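Long-range contact in transcription termination factor FttA (Pyrococcus horikoshii, PDB 3AF6), which probably terminates transcription by cleaving nascent RNA at a two-zinc active site and degrades the released RNA as a 5'-3' exonuclease: residues R202-V207 with V216-N221. Residues are numbered along the deposited sequence; the frame is centred on the assembly and turned at random.
Sequences RSALLV and VDFGVN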
ATOM      1  N   ARG A 202      -4.753   4.356  13.569  1.00 34.30           N
ATOM      2  CA  ARG A 202      -4.411   5.739  13.270  1.00 32.08           C
ATOM      3  C   ARG A 202      -2.913   6.039  13.316  1.00 31.02           C
ATOM      4  O   ARG A 202      -2.508   7.112  13.773  1.00 30.29           O
ATOM      5  CB  ARG A 202      -5.179   6.705  14.191  1.00 30.73           C
ATOM      6  CG  ARG A 202      -4.843   6.596  15.670  1.00 31.80           C
ATOM      7  CD  ARG A 202      -5.405   7.754  16.453  1.00 28.00           C
ATOM      8  NE  ARG A 202      -5.230   7.538  17.882  1.00 32.70           N
ATOM      9  CZ  ARG A 202      -5.621   8.391  18.828  1.00 32.18           C
ATOM     10  NH1 ARG A 202      -6.214   9.528  18.495  1.00 31.62           N
ATOM     11  NH2 ARG A 202      -5.418   8.102  20.107  1.00 29.52           N
ATOM     12  N   SER A 203      -2.107   5.096  12.819  1.00 29.45           N
ATOM     13  CA  SER A 203      -0.649   5.234  12.776  1.00 28.60           C
ATOM     14  C   SER A 203      -0.296   6.556  12.130  1.00 27.90           C
ATOM     15  O   SER A 203      -0.843   6.906  11.078  1.00 30.27           O
ATOM     16  CB  SER A 203      -0.007   4.099  11.950  1.00 29.38           C
ATOM     17  OG  SER A 203       0.220   2.935  12.721  1.00 28.71           O
ATOM     18  N   ALA A 204       0.629   7.279  12.742  1.00 25.54           N
ATOM     19  CA  ALA A 204       1.039   8.575  12.228  1.00 27.24           C
ATOM     20  C   ALA A 204       2.277   8.987  13.007  1.00 30.27           C
ATOM     21  O   ALA A 204       2.213   9.234  14.212  1.00 31.24           O
ATOM     22  CB  ALA A 204      -0.083   9.594  12.430  1.00 27.92           C
ATOM     23  N   LEU A 205       3.405   9.066  12.311  1.00 32.16           N
ATOM     24  CA  LEU A 205       4.670   9.396  12.944  1.00 33.58           C
ATOM     25  C   LEU A 205       5.331  10.563  12.223  1.00 34.61           C
ATOM     26  O   LEU A 205       5.572  10.516  11.010  1.00 34.98           O
ATOM     27  CB  LEU A 205       5.558   8.151  12.936  1.00 33.78           C
ATOM     28  CG  LEU A 205       6.935   8.118  13.583  1.00 36.82           C
ATOM     29  CD1 LEU A 205       7.276   6.675  13.893  1.00 37.47           C
ATOM     30  CD2 LEU A 205       7.979   8.716  12.653  1.00 38.41           C
ATOM     31  N   LEU A 206       5.605  11.617  12.985  1.00 32.52           N
ATOM     32  CA  LEU A 206       6.206  12.818  12.443  1.00 31.19           C
ATOM     33  C   LEU A 206       7.695  12.822  12.690  1.00 30.56           C
ATOM     34  O   LEU A 206       8.132  12.731  13.837  1.00 29.98           O
ATOM     35  CB  LEU A 206       5.577  14.052  13.094  1.00 29.40           C
ATOM     36  CG  LEU A 206       6.095  15.417  12.637  1.00 30.12           C
ATOM     37  CD1 LEU A 206       5.787  15.634  11.147  1.00 29.45           C
ATOM     38  CD2 LEU A 206       5.424  16.495  13.475  1.00 30.53           C
ATOM     39  N   VAL A 207       8.473  12.920  11.614  1.00 30.12           N
ATOM     40  CA  VAL A 207       9.932  12.954  11.734  1.00 30.72           C
ATOM     41  C   VAL A 207      10.379  14.392  11.560  1.00 30.42           C
ATOM     42  O   VAL A 207       9.983  15.045  10.598  1.00 31.06           O
ATOM     43  CB  VAL A 207      10.637  12.080  10.657  1.00 29.32           C
ATOM     44  CG1 VAL A 207      12.136  12.186  10.816  1.00 24.22           C
ATOM     45  CG2 VAL A 207      10.196  10.630  10.785  1.00 25.41           C
ATOM     46  N   VAL A 216       5.152   9.846   8.387  1.00 32.58           N
ATOM     47  CA  VAL A 216       5.147   8.435   8.010  1.00 30.60           C
ATOM     48  C   VAL A 216       3.799   7.886   8.428  1.00 28.98           C
ATOM     49  O   VAL A 216       3.514   7.732   9.610  1.00 26.82           O
ATOM     50  CB  VAL A 216       6.274   7.644   8.688  1.00 30.99           C
ATOM     51  CG1 VAL A 216       6.151   6.164   8.343  1.00 26.78           C
ATOM     52  CG2 VAL A 216       7.613   8.173   8.213  1.00 32.03           C
ATOM     53  N   ASP A 217       2.981   7.601   7.425  1.00 30.03           N
ATOM     54  CA  ASP A 217       1.619   7.119   7.596  1.00 31.61           C
ATOM     55  C   ASP A 217       0.720   8.192   8.197  1.00 32.85           C
ATOM     56  O   ASP A 217       1.190   9.175   8.781  1.00 32.45           O
ATOM     57  CB  ASP A 217       1.569   5.844   8.443  1.00 31.43           C
ATOM     58  CG  ASP A 217       2.074   4.620   7.679  1.00 36.46           C
ATOM     59  OD1 ASP A 217       2.163   4.693   6.427  1.00 37.04           O
ATOM     60  OD2 ASP A 217       2.369   3.588   8.325  1.00 37.08           O
ATOM     61  N   PHE A 218      -0.578   8.013   7.998  1.00 32.84           N
ATOM     62  CA  PHE A 218      -1.588   8.923   8.508  1.00 32.51           C
ATOM     63  C   PHE A 218      -2.888   8.143   8.414  1.00 34.89           C
ATOM     64  O   PHE A 218      -3.676   8.304   7.474  1.00 31.91           O
ATOM     65  CB  PHE A 218      -1.670  10.177   7.653  1.00 33.13           C
ATOM     66  CG  PHE A 218      -2.234  11.364   8.382  1.00 36.31           C
ATOM     67  CD1 PHE A 218      -1.562  11.904   9.480  1.00 35.59           C
ATOM     68  CD2 PHE A 218      -3.432  11.944   7.979  1.00 35.23           C
ATOM     69  CE1 PHE A 218      -2.075  12.996  10.161  1.00 35.47           C
ATOM     70  CE2 PHE A 218      -3.955  13.045   8.660  1.00 35.49           C
ATOM     71  CZ  PHE A 218      -3.282  13.570   9.748  1.00 34.64           C
ATOM     72  N   GLY A 219      -3.090   7.269   9.395  1.00 35.19           N
ATOM     73  CA  GLY A 219      -4.269   6.446   9.397  1.00 34.27           C
ATOM     74  C   GLY A 219      -5.392   7.006  10.234  1.00 37.84           C
ATOM     75  O   GLY A 219      -5.289   8.063  10.871  1.00 35.49           O
ATOM     76  N   VAL A 220      -6.485   6.261  10.203  1.00 38.96           N
ATOM     77  CA  VAL A 220      -7.689   6.571  10.933  1.00 39.22           C
ATOM     78  C   VAL A 220      -7.995   5.280  11.673  1.00 40.08           C
ATOM     79  O   VAL A 220      -7.442   4.228  11.358  1.00 40.54           O
ATOM     80  CB  VAL A 220      -8.846   6.889   9.965  1.00 38.91           C
ATOM     81  CG1 VAL A 220      -9.063   5.722   9.027  1.00 36.85           C
ATOM     82  CG2 VAL A 220     -10.115   7.175  10.743  1.00 37.74           C
ATOM     83  N   ASN A 221      -8.858   5.357  12.669  1.00 40.84           N
ATOM     84  CA  ASN A 221      -9.224   4.166  13.402  1.00 41.53           C
ATOM     85  C   ASN A 221     -10.722   3.983  13.171  1.00 43.02           C
ATOM     86  O   ASN A 221     -11.526   4.597  13.863  1.00 44.90           O
ATOM     87  CB  ASN A 221      -8.917   4.363  14.881  1.00 40.86           C
ATOM     88  CG  ASN A 221      -9.242   3.145  15.702  1.00 42.08           C
ATOM     89  OD1 ASN A 221     -10.054   2.313  15.290  1.00 44.65           O
ATOM     90  ND2 ASN A 221      -8.632   3.036  16.879  1.00 38.52           N
TER
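The amide N of V216 meets the carbonyl O of L205 at 2.7 Å in an almost straight bond (178°) lying in the carbonyl plane. L205 N returns a bond to V216 O at 3.0 Å, more bent and tilted from its carbonyl plane, which makes L205 and V216 a hydrogen-bonded antiparallel pair. On one face of the sheet CB of L205 stands 4.3 Å from CB of V216. CG2 of V216 lies anti to its carbonyl carbon, beside the backbone N, and from there faces CG2 of V207 at the limit of contact. Past this pair the two chains stay in contact. CA of A204 directs its hydrogen at D217 O, and G219 N donates to S203 O at 2.8 Å. CB of A204 approaches CD1 of the F218 ring obliquely at 4.0 Å. G219 brings its backbone against CA of R202, and a weak bond from R202 N to V220 O ends the series. Strands 204-209 and 213-216 are neighbours in one sheet of the metallo-beta-lactamase fold, and the chain leaving the second strand runs beside the zinc site. D217 belongs to its second shell: CB of D217 packs against S203 O at 3.7 Å, while the carboxylate accepts bonds from T255 N through OD1 and from ND1 of the zinc ligand H261 through OD2, an arrangement that would fix the turn of that imidazole and probably polarise it. S203 lies against H261 and H618, two ligands of the same zinc ion. R202, by contrast, touches G219 O through CB and then leads its extended chain away from the loop, where NE forms a salt bridge with E199, NH1 bonds to the carbonyls of Y229 and F232, and NH2 forms a salt bridge with a sulfate ion, probably from the crystallisation liquor.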